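PDB 3MKV: putative amidohydrolase from Unidentified, which probably acts as a prolidase of the amidohydrolase superfamily, using a two-zinc centre to hydrolyse dipeptides that end in proline. Local coordinates for residues A[81-86]-A[162-167]; A[12-17]-A[57-62]. All blocks are in the same frame, centred on the assembly; numbering follows the deposited sequence.

In the fold
Two ways of fastening distant parts of a chain are at work here, on opposite sides of the chain's centre. Contact 2 pairs strand 12-13 in parallel with strand 56-63, within one subunit. Contact 1 joins the start of helix 83-99 to the loop before strand 168-170, where two other subunits come close. Their centres are 36 Å apart and their nearest atoms about 18 Å, without touching. Strand 56-63 leads to His65 and His67, ligands of one zinc ion, and the loop segment of contact 1 reaches the site through Leu167, which touches His67. The side-chain position of Gly165 is about 14 Å from a bound zinc ion.

Contact 1: residues A[81-86]-A[162-167]; sequences LPNVLV and VRVGAL
Asn83, in the first turn of helix 83-99, meets Arg163 and Val164 in a largely polar, buried contact between a helix start and the loop that precedes strand 168-170. The amide does most of the work. Its OD1 accepts the backbone N-H of Val164, N to OD1 2.7 Å, in a nearly straight bond, the donor coming in 35° off the plane of the amide C=O. Its CG lies beside the backbone N (chi1 -71°), which swings the amide across to the loop although its CB does not point there.

The same amide covers one face of the Arg163 guanidinium: OD1 sits over the centre of the group, and the two planes are 30° apart. At the guanidinium edge, NH2 approaches Leu81 O at 2.5 Å, too short and too bent for its geometry to be trusted. More secure anchors are Ala79 O, bonded to NE, and Asp150 of a third subunit, which forms a salt bridge with NH1 and also takes the N-H of Asn83.

One water accepts from Gly165 N and donates to both Leu81 O and Asn83 OD1; another links Asn83 ND2 to Val162 O at 3.2 and 3.1 Å. Beside this network, Val86 CG1 packs against Val164 CG1 at 3.7 Å.

OD1 is therefore gripped by a backbone N-H and a water, and ND2 by a second water, which together fix the flip of the amide. The guanidinium beneath it is tied in turn by its NE and by Asp150 of the third subunit, and an amide oxygen probably suits a place over such a cationic group.

Contact 2: residues A[12-17]-A[57-62]; sequences ALLDPD and IMPGLI
A short parallel beta ladder, with Leu13 bridging Ile57, ties strand 12-13 near the N-terminus to strand 56-63, which continues into the barrel portion of this amidohydrolase. Ile57 reaches to both neighbours of Leu13, as parallel pairing requires: its N donates to Ala12 O at 2.8 Å, and its O accepts from Leu14 N at 2.9 Å. Both bonds are nearly straight, at 168°. Ile57 O is further approached by the CA of Leu13 in a CA-H...O contact and by the methyl CD1 of the same leucine, 3.4 Å away. With CG of Leu13 anti to the backbone N (chi1 178°), the second torsion (52°) tips CD1 toward the partner strand.

The next donor in this register would be the nitrogen of Pro59, which carries no hydrogen. Instead, the ring carbon CD of Pro59 lies 3.6 Å from Leu14 O, and beyond it the two segments meet through side chains. Leu14 and Met58 lie alongside with their chains heading the same way, CB to CB 3.7 Å, with CD1 of the leucine also resting on the methionine CB. Farther along, the rings of Pro16 and Pro59 pass each other antiparallel, touching through their CG atoms at 3.9 Å.

Around this pair the sheet is continuous: Leu13 bonds through its backbone to Leu22 on one flank, and Met58 to Leu381 on the other. Leu13 and Ile57 turn to one face, where Phe25 and Ile27 of strand 25-30 meet them, while Leu14 and Pro16 rest on Ile352, Thr356 and Ile357 of helix 348-362.

Contact 1: residues A[81-86]-A[162-167]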
# COMPACT_ATOMS: atom_id res chain seq x y z
N LEU A 81 -8.05 24.33 5.73
CA LEU A 81 -8.88 25.18 4.88
C LEU A 81 -8.71 24.86 3.39
O LEU A 81 -7.62 24.49 2.94
CB LEU A 81 -8.55 26.64 5.13
CG LEU A 81 -8.91 27.15 6.53
CD1 LEU A 81 -8.61 28.62 6.63
CD2 LEU A 81 -10.39 26.87 6.82
N PRO A 82 -9.80 25.01 2.63
CA PRO A 82 -9.80 24.80 1.20
C PRO A 82 -8.74 25.64 0.50
O PRO A 82 -8.53 26.80 0.86
CB PRO A 82 -11.20 25.28 0.79
CG PRO A 82 -12.02 25.02 2.00
CD PRO A 82 -11.12 25.39 3.13
N ASN A 83 -8.11 25.06 -0.51
CA ASN A 83 -7.07 25.72 -1.27
C ASN A 83 -7.56 27.01 -1.94
O ASN A 83 -6.81 27.97 -2.10
CB ASN A 83 -6.50 24.75 -2.31
CG ASN A 83 -5.66 23.64 -1.68
OD1 ASN A 83 -4.92 23.86 -0.71
ND2 ASN A 83 -5.76 22.44 -2.24
N VAL A 84 -8.84 27.04 -2.30
CA VAL A 84 -9.45 28.19 -2.93
C VAL A 84 -9.51 29.37 -1.97
O VAL A 84 -9.08 30.47 -2.31
CB VAL A 84 -10.88 27.84 -3.45
CG1 VAL A 84 -11.68 29.10 -3.83
CG2 VAL A 84 -10.79 26.87 -4.64
N LEU A 85 -10.04 29.13 -0.77
CA LEU A 85 -10.21 30.19 0.22
C LEU A 85 -8.88 30.77 0.64
O LEU A 85 -8.72 31.98 0.76
CB LEU A 85 -10.95 29.66 1.46
CG LEU A 85 -12.40 29.21 1.23
CD1 LEU A 85 -13.02 28.67 2.51
CD2 LEU A 85 -13.26 30.31 0.61
N VAL A 86 -7.92 29.90 0.89
CA VAL A 86 -6.62 30.34 1.31
C VAL A 86 -6.02 31.24 0.24
O VAL A 86 -5.49 32.30 0.55
CB VAL A 86 -5.70 29.14 1.57
CG1 VAL A 86 -4.33 29.62 2.02
CG2 VAL A 86 -6.32 28.24 2.62
N VAL A 162 0.40 19.15 -2.22
CA VAL A 162 0.59 20.20 -1.24
C VAL A 162 -0.71 20.98 -0.98
O VAL A 162 -1.47 21.30 -1.91
CB VAL A 162 1.72 21.17 -1.67
CG1 VAL A 162 2.62 20.49 -2.68
CG2 VAL A 162 1.14 22.48 -2.21
N ARG A 163 -0.97 21.26 0.29
CA ARG A 163 -2.08 22.13 0.68
C ARG A 163 -1.56 23.55 0.58
O ARG A 163 -0.43 23.82 0.98
CB ARG A 163 -2.51 21.86 2.12
CG ARG A 163 -2.84 20.42 2.46
CD ARG A 163 -4.25 20.03 2.07
NE ARG A 163 -5.21 21.05 2.43
CZ ARG A 163 -6.37 21.23 1.80
NH1 ARG A 163 -6.70 20.44 0.80
NH2 ARG A 163 -7.20 22.19 2.18
N VAL A 164 -2.38 24.45 0.07
CA VAL A 164 -1.97 25.83 -0.12
C VAL A 164 -1.76 26.54 1.21
O VAL A 164 -0.96 27.48 1.31
CB VAL A 164 -3.01 26.58 -0.95
CG1 VAL A 164 -2.75 28.08 -0.90
CG2 VAL A 164 -3.00 26.06 -2.39
N GLY A 165 -2.46 26.09 2.24
CA GLY A 165 -2.36 26.69 3.56
C GLY A 165 -1.29 26.07 4.43
O GLY A 165 -1.19 26.41 5.61
N ALA A 166 -0.49 25.17 3.85
CA ALA A 166 0.62 24.55 4.58
C ALA A 166 1.89 25.38 4.50
O ALA A 166 2.44 25.59 3.41
CB ALA A 166 0.88 23.13 4.07
N LEU A 167 2.35 25.86 5.65
CA LEU A 167 3.61 26.61 5.74
C LEU A 167 4.85 25.68 5.71
O LEU A 167 5.94 26.09 5.30
CB LEU A 167 3.66 27.45 7.02
CG LEU A 167 2.65 28.55 7.36
CD1 LEU A 167 3.30 29.48 8.40
CD2 LEU A 167 2.15 29.35 6.17
O HOH W 1 -4.95 24.58 1.93
O HOH W 2 -4.03 19.71 -2.49

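Contact 2: residues A[12-17]-A[57-62]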
# COMPACT_ATOMS: atom_id res chain seq x y z
N ALA A 12 14.68 64.89 -2.90
CA ALA A 12 15.83 64.33 -2.23
C ALA A 12 15.95 62.87 -2.63
O ALA A 12 14.94 62.22 -2.91
CB ALA A 12 15.67 64.46 -0.72
N LEU A 13 17.18 62.37 -2.67
CA LEU A 13 17.44 60.98 -3.02
C LEU A 13 18.03 60.29 -1.82
O LEU A 13 18.98 60.79 -1.23
CB LEU A 13 18.43 60.89 -4.17
CG LEU A 13 18.82 59.47 -4.59
CD1 LEU A 13 17.57 58.64 -4.83
CD2 LEU A 13 19.70 59.50 -5.81
N LEU A 14 17.45 59.16 -1.44
CA LEU A 14 17.98 58.37 -0.34
C LEU A 14 18.87 57.27 -0.91
O LEU A 14 18.40 56.37 -1.60
CB LEU A 14 16.84 57.77 0.47
CG LEU A 14 17.17 57.23 1.86
CD1 LEU A 14 15.87 57.00 2.63
CD2 LEU A 14 18.01 55.95 1.79
N ASP A 15 20.16 57.40 -0.64
CA ASP A 15 21.15 56.43 -1.05
C ASP A 15 21.61 55.77 0.23
O ASP A 15 22.35 56.37 1.03
CB ASP A 15 22.32 57.11 -1.76
CG ASP A 15 23.31 56.11 -2.35
OD1 ASP A 15 23.62 55.10 -1.68
OD2 ASP A 15 23.79 56.33 -3.49
N PRO A 16 21.15 54.53 0.45
CA PRO A 16 21.23 53.85 1.75
C PRO A 16 22.63 53.75 2.34
O PRO A 16 22.77 53.45 3.53
CB PRO A 16 20.64 52.46 1.46
CG PRO A 16 19.78 52.67 0.24
CD PRO A 16 20.49 53.70 -0.57
N ASP A 17 23.67 53.99 1.55
CA ASP A 17 25.01 54.04 2.11
C ASP A 17 25.55 55.45 2.31
O ASP A 17 26.76 55.65 2.40
CB ASP A 17 26.01 53.16 1.34
CG ASP A 17 25.51 52.78 -0.03
OD1 ASP A 17 26.28 52.15 -0.78
OD2 ASP A 17 24.35 53.11 -0.36
N ILE A 57 12.76 60.48 -2.50
CA ILE A 57 12.76 59.35 -3.39
C ILE A 57 13.72 58.32 -2.83
O ILE A 57 14.92 58.57 -2.71
CB ILE A 57 13.17 59.77 -4.82
CG1 ILE A 57 12.23 60.87 -5.32
CG2 ILE A 57 13.13 58.57 -5.77
CD1 ILE A 57 12.63 61.45 -6.66
N MET A 58 13.19 57.15 -2.46
CA MET A 58 14.00 56.09 -1.87
C MET A 58 13.73 54.74 -2.54
O MET A 58 12.70 54.55 -3.19
CB MET A 58 13.73 55.99 -0.36
CG MET A 58 12.33 55.51 -0.01
SD MET A 58 12.14 55.07 1.73
CE MET A 58 13.28 53.70 1.80
N PRO A 59 14.66 53.79 -2.37
CA PRO A 59 14.49 52.47 -2.99
C PRO A 59 13.31 51.71 -2.38
O PRO A 59 12.92 51.97 -1.24
CB PRO A 59 15.79 51.74 -2.67
CG PRO A 59 16.71 52.78 -2.09
CD PRO A 59 15.88 53.87 -1.54
N GLY A 60 12.76 50.77 -3.15
CA GLY A 60 11.74 49.85 -2.65
C GLY A 60 12.20 49.11 -1.41
O GLY A 60 13.36 48.70 -1.31
N LEU A 61 11.29 48.94 -0.46
CA LEU A 61 11.64 48.26 0.78
C LEU A 61 11.58 46.74 0.57
O LEU A 61 10.80 46.26 -0.26
CB LEU A 61 10.70 48.65 1.90
CG LEU A 61 10.53 50.13 2.22
CD1 LEU A 61 9.21 50.32 2.96
CD2 LEU A 61 11.68 50.62 3.08
N ILE A 62 12.38 46.01 1.34
CA ILE A 62 12.46 44.55 1.25
C ILE A 62 12.18 43.91 2.61
O ILE A 62 12.81 44.25 3.60
CB ILE A 62 13.87 44.13 0.75
CG1 ILE A 62 14.22 44.88 -0.55
CG2 ILE A 62 13.96 42.61 0.57
CD1 ILE A 62 15.54 44.46 -1.18